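Local structure of microcin B17-processing protein McbD (Escherichia coli str. K-12 substr. MG1655, 6GRH) at residues Cys166-Arg171 with Pro360-His365; Tyr177-Lys182 with Lys377-Gly382. The protein is necessary for converting the inactive microcin B17 precursor into the active peptide, and belongs to the YcaO cyclodehydratase family. The protein carries 1 engineered substitution. All coordinates share one frame; numbering follows the deposited sequence. Where two conformers were deposited one is given.

Both contacts join helix 157-180 to the long loop that follows strand 350-358, within the YcaO domain. Along the chain the four segments alternate: 166-171 and 177-182 come first, in one helix and just past its end, followed much later by 360-365 and 377-382. Contact 1 lies about 8 Å from the centre of the chain and contact 2 about 18 Å, with 13 Å between the centres of the two contacts. They also touch directly. Asp-361 O and Lys-377 N are 2.8 Å apart, a probable hydrogen bond within the loop, and Phe-363 CZ packs 3.5 Å from Leu-179 CD1. The C-terminal loop thus follows the helix from the interior toward its C-terminal end.

Contact 1. Residues Cys166-Arg171 with Pro360-His365; sequences CEFMER and PDFFLH. Engineered in segment 166-171: Arg-171 (natural residue Thr).
Phe-168 leaves its helix with CG trans to the backbone N (chi1 -180°), while Phe-362 has CG beside its own N and anti to the carbonyl carbon (chi1 -71°); the two side chains then cross at about a right angle. The result is an edge-to-face aromatic pair, with centroids 5.0 Å apart and ring planes at 64°. Phe-168 supplies the edge. Its CZ comes down over one face of Phe-362, off centre toward the rim, 3.5 Å from Phe-362 CG and 3.7 Å from Phe-362 CD2. Phe-168 CE2 follows at 4.1 Å from Phe-362 CD2, and Phe-362 CB lies 3.9 Å from Phe-168 CZ. Within the YcaO fold this buried T-shaped pair joins the middle of helix 157-180 to the loop after strand 350-358. Helix 327-334 adds Leu-331 and Ile-334 against Phe-362, and Leu-331 also meets Met-169. The loop has polar ties of its own: Asn-373 bonds Phe-362 O through ND2 and Leu-364 N through OD1, and Gln-172, the next residue of the same helix as Phe-168, after Arg-171, reaches Phe-363 O with its NE2.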
ATOM      1  N   CYS E 166     -28.858 -18.854  32.552  1.00 32.61           N
ATOM      2  CA  CYS E 166     -27.697 -18.441  33.328  1.00 33.40           C
ATOM      3  C   CYS E 166     -27.957 -17.118  34.027  1.00 33.12           C
ATOM      4  O   CYS E 166     -27.751 -16.988  35.230  1.00 33.24           O
ATOM      5  CB  CYS E 166     -26.427 -18.392  32.464  1.00 33.97           C
ATOM      6  SG  CYS E 166     -25.813 -20.050  32.042  1.00 37.21           S
ATOM      7  N   GLU E 167     -28.482 -16.150  33.290  1.00 33.25           N
ATOM      8  CA  GLU E 167     -28.808 -14.876  33.895  1.00 34.29           C
ATOM      9  C   GLU E 167     -29.896 -14.994  34.963  1.00 32.65           C
ATOM     10  O   GLU E 167     -29.787 -14.365  36.000  1.00 32.20           O
ATOM     11  CB  GLU E 167     -29.240 -13.849  32.852  1.00 35.76           C
ATOM     12  CG  GLU E 167     -29.234 -12.454  33.430  1.00 37.91           C
ATOM     13  CD  GLU E 167     -29.160 -11.413  32.347  1.00 39.93           C
ATOM     14  OE1 GLU E 167     -28.062 -11.288  31.742  1.00 40.99           O
ATOM     15  OE2 GLU E 167     -30.202 -10.755  32.105  1.00 43.12           O
ATOM     16  N   PHE E 168     -30.922 -15.798  34.694  1.00 31.88           N
ATOM     17  CA  PHE E 168     -32.003 -16.077  35.671  1.00 32.35           C
ATOM     18  C   PHE E 168     -31.419 -16.645  36.957  1.00 32.69           C
ATOM     19  O   PHE E 168     -31.729 -16.167  38.043  1.00 32.94           O
ATOM     20  CB  PHE E 168     -33.007 -17.064  35.063  1.00 32.77           C
ATOM     21  CG  PHE E 168     -34.165 -17.430  35.963  1.00 33.92           C
ATOM     22  CD1 PHE E 168     -35.277 -16.601  36.061  1.00 34.05           C
ATOM     23  CD2 PHE E 168     -34.158 -18.626  36.671  1.00 34.90           C
ATOM     24  CE1 PHE E 168     -36.356 -16.950  36.856  1.00 35.34           C
ATOM     25  CE2 PHE E 168     -35.238 -18.980  37.480  1.00 36.22           C
ATOM     26  CZ  PHE E 168     -36.345 -18.133  37.558  1.00 35.96           C
ATOM     27  N   MET E 169     -30.569 -17.663  36.821  0.50 33.19           N
ATOM     28  CA  MET E 169     -29.876 -18.233  37.969  0.50 34.21           C
ATOM     29  C   MET E 169     -29.065 -17.171  38.701  0.50 33.78           C
ATOM     30  O   MET E 169     -29.116 -17.093  39.922  0.50 34.25           O
ATOM     31  CB  MET E 169     -28.963 -19.388  37.547  0.50 35.21           C
ATOM     32  CG  MET E 169     -29.662 -20.723  37.570  0.50 36.43           C
ATOM     33  SD  MET E 169     -30.295 -21.001  39.231  0.50 39.30           S
ATOM     34  CE  MET E 169     -31.939 -21.538  38.814  0.50 39.20           C
ATOM     35  N   GLU E 170     -28.340 -16.350  37.948  1.00 32.44           N
ATOM     36  CA  GLU E 170     -27.504 -15.281  38.535  1.00 33.10           C
ATOM     37  C   GLU E 170     -28.315 -14.339  39.427  1.00 34.00           C
ATOM     38  O   GLU E 170     -27.974 -14.101  40.581  1.00 34.05           O
ATOM     39  CB  GLU E 170     -26.829 -14.431  37.434  1.00 32.97           C
ATOM     40  CG  GLU E 170     -25.602 -15.090  36.845  1.00 33.10           C
ATOM     41  CD  GLU E 170     -25.182 -14.545  35.492  1.00 32.32           C
ATOM     42  OE1 GLU E 170     -25.595 -13.437  35.108  1.00 31.88           O
ATOM     43  OE2 GLU E 170     -24.426 -15.250  34.801  1.00 31.46           O
ATOM     44  N   ARG E 171     -29.393 -13.805  38.864  1.00 34.59           N
ATOM     45  CA  ARG E 171     -30.176 -12.772  39.512  1.00 35.42           C
ATOM     46  C   ARG E 171     -31.005 -13.326  40.668  1.00 34.80           C
ATOM     47  O   ARG E 171     -31.053 -12.712  41.737  1.00 34.70           O
ATOM     48  CB  ARG E 171     -31.059 -12.027  38.487  1.00 37.71           C
ATOM     49  CG  ARG E 171     -30.297 -11.434  37.293  1.00 38.38           C
ATOM     50  CD  ARG E 171     -29.295 -10.374  37.719  1.00 40.62           C
ATOM     51  NE  ARG E 171     -28.464  -9.929  36.599  1.00 41.46           N
ATOM     52  CZ  ARG E 171     -28.787  -8.996  35.702  1.00 44.73           C
ATOM     53  NH1 ARG E 171     -29.964  -8.355  35.726  1.00 46.10           N
ATOM     54  NH2 ARG E 171     -27.907  -8.696  34.741  1.00 45.42           N
ATOM     55  N   PRO E 360     -43.440 -16.010  37.625  1.00 37.25           N
ATOM     56  CA  PRO E 360     -44.093 -15.344  38.783  1.00 38.32           C
ATOM     57  C   PRO E 360     -43.920 -16.065  40.120  1.00 39.50           C
ATOM     58  O   PRO E 360     -44.328 -15.523  41.143  1.00 40.33           O
ATOM     59  CB  PRO E 360     -45.570 -15.311  38.378  1.00 38.87           C
ATOM     60  CG  PRO E 360     -45.729 -16.532  37.520  1.00 38.80           C
ATOM     61  CD  PRO E 360     -44.435 -16.651  36.742  1.00 37.53           C
ATOM     62  N   ASP E 361     -43.355 -17.279  40.111  1.00 39.79           N
ATOM     63  CA  ASP E 361     -42.969 -17.983  41.337  1.00 40.77           C
ATOM     64  C   ASP E 361     -41.553 -17.688  41.849  1.00 39.58           C
ATOM     65  O   ASP E 361     -41.152 -18.185  42.913  1.00 39.31           O
ATOM     66  CB  ASP E 361     -43.167 -19.485  41.133  1.00 42.37           C
ATOM     67  CG  ASP E 361     -44.639 -19.872  41.131  1.00 44.61           C
ATOM     68  OD1 ASP E 361     -45.428 -19.236  41.869  1.00 46.16           O
ATOM     69  OD2 ASP E 361     -45.015 -20.807  40.386  1.00 45.99           O
ATOM     70  N   PHE E 362     -40.814 -16.872  41.104  1.00 37.40           N
ATOM     71  CA  PHE E 362     -39.521 -16.367  41.513  1.00 36.75           C
ATOM     72  C   PHE E 362     -39.639 -14.839  41.473  1.00 36.69           C
ATOM     73  O   PHE E 362     -40.711 -14.297  41.127  1.00 37.13           O
ATOM     74  CB  PHE E 362     -38.446 -16.839  40.523  1.00 35.91           C
ATOM     75  CG  PHE E 362     -38.118 -18.319  40.595  1.00 36.17           C
ATOM     76  CD1 PHE E 362     -38.955 -19.265  40.019  1.00 36.38           C
ATOM     77  CD2 PHE E 362     -36.946 -18.754  41.187  1.00 36.45           C
ATOM     78  CE1 PHE E 362     -38.651 -20.615  40.065  1.00 36.79           C
ATOM     79  CE2 PHE E 362     -36.636 -20.115  41.242  1.00 36.55           C
ATOM     80  CZ  PHE E 362     -37.485 -21.042  40.668  1.00 36.51           C
ATOM     81  N   PHE E 363     -38.564 -14.136  41.809  1.00 35.83           N
ATOM     82  CA  PHE E 363     -38.566 -12.673  41.642  1.00 35.72           C
ATOM     83  C   PHE E 363     -38.749 -12.266  40.173  1.00 34.65           C
ATOM     84  O   PHE E 363     -38.055 -12.762  39.297  1.00 33.70           O
ATOM     85  CB  PHE E 363     -37.313 -12.053  42.234  1.00 35.49           C
ATOM     86  CG  PHE E 363     -37.238 -12.204  43.717  1.00 37.21           C
ATOM     87  CD1 PHE E 363     -37.976 -11.359  44.543  1.00 38.05           C
ATOM     88  CD2 PHE E 363     -36.469 -13.200  44.288  1.00 37.44           C
ATOM     89  CE1 PHE E 363     -37.924 -11.492  45.906  1.00 39.86           C
ATOM     90  CE2 PHE E 363     -36.401 -13.336  45.652  1.00 38.47           C
ATOM     91  CZ  PHE E 363     -37.137 -12.498  46.474  1.00 40.07           C
ATOM     92  N   LEU E 364     -39.722 -11.396  39.908  1.00 34.79           N
ATOM     93  CA  LEU E 364     -39.977 -10.931  38.529  1.00 33.96           C
ATOM     94  C   LEU E 364     -38.947  -9.913  38.048  1.00 33.31           C
ATOM     95  O   LEU E 364     -38.748  -9.755  36.850  1.00 32.93           O
ATOM     96  CB  LEU E 364     -41.409 -10.374  38.383  1.00 34.39           C
ATOM     97  CG  LEU E 364     -42.484 -11.453  38.217  1.00 34.74           C
ATOM     98  CD1 LEU E 364     -43.875 -10.860  38.317  1.00 35.81           C
ATOM     99  CD2 LEU E 364     -42.353 -12.210  36.908  1.00 33.78           C
ATOM    100  N   HIS E 365     -38.310  -9.216  38.971  1.00 33.83           N
ATOM    101  CA  HIS E 365     -37.236  -8.301  38.634  1.00 34.55           C
ATOM    102  C   HIS E 365     -36.350  -8.125  39.867  1.00 35.93           C
ATOM    103  O   HIS E 365     -36.648  -8.701  40.903  1.00 36.83           O
ATOM    104  CB  HIS E 365     -37.826  -6.971  38.146  1.00 34.84           C
ATOM    105  CG  HIS E 365     -38.673  -6.276  39.159  1.00 36.09           C
ATOM    106  ND1 HIS E 365     -38.142  -5.603  40.234  1.00 36.56           N
ATOM    107  CD2 HIS E 365     -40.013  -6.102  39.228  1.00 37.07           C
ATOM    108  CE1 HIS E 365     -39.119  -5.071  40.943  1.00 38.11           C
ATOM    109  NE2 HIS E 365     -40.266  -5.346  40.345  1.00 38.52           N
TER

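Contact 2. Residues Tyr177-Lys182 with Lys377-Gly382; sequences YWLQGK and KIYHTG
Leu-179 and Gln-180 meet the ring of Tyr-379 where helix 157-180 of the YcaO fold comes to its C-terminal end. Gly-181 takes over there with positive phi, its N still bonded to Tyr-177 O at 2.8 Å, and the chain runs on into strand 182-187. On the other side, Tyr-379 belongs to the irregular loop after strand 350-358, and its CB points at the helix. Tyr-379 CB rests 3.7 Å from Phe-363 CZ. The trans first torsion (chi1 -169°) then carries the ring away from the backbone N and across to the helix. From CG outward, one face of the ring lies under the Leu-179 methyl: CD1 of Leu-179 stands 3.8 Å from the Tyr-379 ring centroid and only 3° off the normal, a CH-pi contact centred on the ring. Farther out, Tyr-379 CE1 meets both residues, Leu-179 CB at 3.7 Å and Gln-180 CG at 3.9 Å, the two coming from the helix side. The glutamine methylene arrives at the edge, near the ring plane; beyond it the Gln-180 chain stays extended and runs past the tyrosine in the opposite direction, with its amide turned 83° from the ring. Leu-176, one turn back in the helix, also packs against this ring. At the tip, Tyr-379 OH still touches apolar carbon, 4.0 Å from Leu-179 CB, but its polar partners lie farther along the loop. It accepts a bond from Gly-384 N and is hydrogen-bonded to Glu-389 OE2, which holds the phenol end in place. The same OE2 also takes the backbone N of Gly-382.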
ATOM      1  N   TYR E 177     -29.281 -14.071  48.177  1.00 38.61           N
ATOM      2  CA  TYR E 177     -28.071 -13.667  48.924  1.00 39.23           C
ATOM      3  C   TYR E 177     -28.216 -12.274  49.539  1.00 39.82           C
ATOM      4  O   TYR E 177     -27.921 -12.077  50.726  1.00 40.34           O
ATOM      5  CB  TYR E 177     -26.847 -13.673  48.019  1.00 38.60           C
ATOM      6  CG  TYR E 177     -25.626 -13.022  48.627  1.00 38.83           C
ATOM      7  CD1 TYR E 177     -24.937 -13.631  49.663  1.00 40.10           C
ATOM      8  CD2 TYR E 177     -25.167 -11.810  48.171  1.00 38.53           C
ATOM      9  CE1 TYR E 177     -23.814 -13.048  50.228  1.00 40.61           C
ATOM     10  CE2 TYR E 177     -24.051 -11.210  48.724  1.00 39.22           C
ATOM     11  CZ  TYR E 177     -23.373 -11.833  49.745  1.00 40.01           C
ATOM     12  OH  TYR E 177     -22.267 -11.240  50.281  1.00 40.78           O
ATOM     13  N   TRP E 178     -28.673 -11.325  48.725  1.00 39.09           N
ATOM     14  CA  TRP E 178     -28.952  -9.970  49.199  1.00 40.05           C
ATOM     15  C   TRP E 178     -29.896  -9.983  50.414  1.00 41.39           C
ATOM     16  O   TRP E 178     -29.572  -9.414  51.459  1.00 42.27           O
ATOM     17  CB  TRP E 178     -29.562  -9.138  48.075  1.00 39.73           C
ATOM     18  CG  TRP E 178     -30.038  -7.771  48.485  1.00 40.69           C
ATOM     19  CD1 TRP E 178     -31.307  -7.268  48.364  1.00 41.03           C
ATOM     20  CD2 TRP E 178     -29.249  -6.730  49.048  1.00 41.22           C
ATOM     21  NE1 TRP E 178     -31.346  -5.977  48.804  1.00 41.64           N
ATOM     22  CE2 TRP E 178     -30.098  -5.618  49.234  1.00 41.79           C
ATOM     23  CE3 TRP E 178     -27.895  -6.618  49.403  1.00 41.58           C
ATOM     24  CZ2 TRP E 178     -29.646  -4.411  49.774  1.00 42.61           C
ATOM     25  CZ3 TRP E 178     -27.440  -5.407  49.933  1.00 42.40           C
ATOM     26  CH2 TRP E 178     -28.318  -4.326  50.119  1.00 42.71           C
ATOM     27  N   LEU E 179     -31.025 -10.674  50.289  1.00 41.71           N
ATOM     28  CA  LEU E 179     -32.058 -10.651  51.330  1.00 43.22           C
ATOM     29  C   LEU E 179     -31.687 -11.379  52.622  1.00 44.85           C
ATOM     30  O   LEU E 179     -32.040 -10.917  53.699  1.00 45.84           O
ATOM     31  CB  LEU E 179     -33.382 -11.189  50.785  1.00 43.02           C
ATOM     32  CG  LEU E 179     -33.981 -10.298  49.691  1.00 42.44           C
ATOM     33  CD1 LEU E 179     -35.075 -11.024  48.917  1.00 42.36           C
ATOM     34  CD2 LEU E 179     -34.488  -8.977  50.248  1.00 43.50           C
ATOM     35  N   GLN E 180     -30.987 -12.505  52.505  1.00 45.15           N
ATOM     36  CA  GLN E 180     -30.696 -13.392  53.643  1.00 46.77           C
ATOM     37  C   GLN E 180     -29.257 -13.353  54.151  1.00 46.78           C
ATOM     38  O   GLN E 180     -28.994 -13.772  55.269  1.00 47.29           O
ATOM     39  CB  GLN E 180     -31.062 -14.824  53.269  1.00 47.08           C
ATOM     40  CG  GLN E 180     -32.538 -14.974  52.956  1.00 48.33           C
ATOM     41  CD  GLN E 180     -32.989 -16.417  52.889  1.00 49.50           C
ATOM     42  OE1 GLN E 180     -33.837 -16.852  53.668  1.00 51.44           O
ATOM     43  NE2 GLN E 180     -32.418 -17.169  51.959  1.00 49.37           N
ATOM     44  N   GLY E 181     -28.332 -12.870  53.334  1.00 45.91           N
ATOM     45  CA  GLY E 181     -26.916 -12.898  53.671  1.00 46.22           C
ATOM     46  C   GLY E 181     -26.213 -14.253  53.610  1.00 46.09           C
ATOM     47  O   GLY E 181     -25.079 -14.357  54.062  1.00 46.82           O
ATOM     48  N   LYS E 182     -26.858 -15.269  53.037  0.50 45.67           N
ATOM     49  CA  LYS E 182     -26.337 -16.639  53.059  0.50 45.77           C
ATOM     50  C   LYS E 182     -25.630 -17.002  51.750  0.50 44.21           C
ATOM     51  O   LYS E 182     -26.180 -16.791  50.660  0.50 43.16           O
ATOM     52  CB  LYS E 182     -27.477 -17.622  53.328  0.50 46.77           C
ATOM     53  CG  LYS E 182     -27.926 -17.631  54.778  0.50 48.42           C
ATOM     54  CD  LYS E 182     -29.332 -18.184  54.942  0.50 49.18           C
ATOM     55  CE  LYS E 182     -29.897 -17.784  56.295  0.50 50.72           C
ATOM     56  NZ  LYS E 182     -31.339 -18.123  56.452  0.50 51.56           N
ATOM     57  N   LYS E 377     -41.852 -18.543  45.562  1.00 43.21           N
ATOM     58  CA  LYS E 377     -41.420 -19.893  45.960  1.00 44.53           C
ATOM     59  C   LYS E 377     -40.018 -19.996  46.558  1.00 44.48           C
ATOM     60  O   LYS E 377     -39.670 -21.051  47.085  1.00 45.42           O
ATOM     61  CB  LYS E 377     -41.576 -20.890  44.813  1.00 44.67           C
ATOM     62  CG  LYS E 377     -43.016 -21.125  44.393  1.00 46.38           C
ATOM     63  CD  LYS E 377     -43.802 -21.883  45.455  1.00 49.00           C
ATOM     64  CE  LYS E 377     -45.275 -22.044  45.106  1.00 50.91           C
ATOM     65  NZ  LYS E 377     -45.498 -22.479  43.697  1.00 51.28           N
ATOM     66  N   ILE E 378     -39.218 -18.930  46.520  1.00 43.54           N
ATOM     67  CA  ILE E 378     -37.887 -18.958  47.174  1.00 43.48           C
ATOM     68  C   ILE E 378     -37.690 -17.938  48.298  1.00 43.97           C
ATOM     69  O   ILE E 378     -36.630 -17.914  48.934  1.00 43.96           O
ATOM     70  CB  ILE E 378     -36.748 -18.820  46.147  1.00 42.45           C
ATOM     71  CG1 ILE E 378     -36.805 -17.457  45.440  1.00 41.72           C
ATOM     72  CG2 ILE E 378     -36.829 -19.951  45.128  1.00 41.80           C
ATOM     73  CD1 ILE E 378     -35.541 -17.109  44.704  1.00 41.22           C
ATOM     74  N   TYR E 379     -38.685 -17.089  48.543  1.00 44.03           N
ATOM     75  CA  TYR E 379     -38.596 -16.129  49.631  1.00 44.44           C
ATOM     76  C   TYR E 379     -39.992 -15.728  50.105  1.00 45.68           C
ATOM     77  O   TYR E 379     -40.940 -15.733  49.326  1.00 45.00           O
ATOM     78  CB  TYR E 379     -37.797 -14.907  49.181  1.00 43.21           C
ATOM     79  CG  TYR E 379     -37.432 -13.970  50.303  1.00 43.82           C
ATOM     80  CD1 TYR E 379     -36.338 -14.226  51.114  1.00 43.96           C
ATOM     81  CD2 TYR E 379     -38.187 -12.819  50.555  1.00 44.44           C
ATOM     82  CE1 TYR E 379     -35.990 -13.371  52.142  1.00 44.70           C
ATOM     83  CE2 TYR E 379     -37.850 -11.954  51.581  1.00 45.31           C
ATOM     84  CZ  TYR E 379     -36.745 -12.233  52.377  1.00 45.60           C
ATOM     85  OH  TYR E 379     -36.400 -11.395  53.421  1.00 46.46           O
ATOM     86  N   HIS E 380     -40.106 -15.431  51.396  1.00 47.41           N
ATOM     87  CA  HIS E 380     -41.316 -14.833  51.972  1.00 49.40           C
ATOM     88  C   HIS E 380     -40.867 -13.724  52.915  1.00 50.17           C
ATOM     89  O   HIS E 380     -39.838 -13.867  53.583  1.00 49.88           O
ATOM     90  CB  HIS E 380     -42.160 -15.882  52.724  1.00 50.94           C
ATOM     91  CG  HIS E 380     -43.593 -15.476  52.926  1.00 52.49           C
ATOM     92  ND1 HIS E 380     -44.036 -14.821  54.060  1.00 54.76           N
ATOM     93  CD2 HIS E 380     -44.684 -15.628  52.135  1.00 52.79           C
ATOM     94  CE1 HIS E 380     -45.336 -14.598  53.961  1.00 55.46           C
ATOM     95  NE2 HIS E 380     -45.751 -15.070  52.797  1.00 54.46           N
ATOM     96  N   THR E 381     -41.622 -12.621  52.957  1.00 51.61           N
ATOM     97  CA  THR E 381     -41.351 -11.509  53.883  1.00 52.96           C
ATOM     98  C   THR E 381     -41.029 -12.020  55.288  1.00 54.27           C
ATOM     99  O   THR E 381     -41.722 -12.899  55.809  1.00 54.62           O
ATOM    100  CB  THR E 381     -42.543 -10.534  53.981  1.00 54.36           C
ATOM    101  OG1 THR E 381     -42.748  -9.911  52.716  1.00 54.02           O
ATOM    102  CG2 THR E 381     -42.285  -9.438  55.028  1.00 55.92           C
ATOM    103  N   GLY E 382     -39.957 -11.490  55.873  1.00 54.59           N
ATOM    104  CA  GLY E 382     -39.539 -11.880  57.223  1.00 56.11           C
ATOM    105  C   GLY E 382     -38.516 -12.997  57.307  1.00 55.67           C
ATOM    106  O   GLY E 382     -37.966 -13.230  58.384  1.00 56.70           O
TER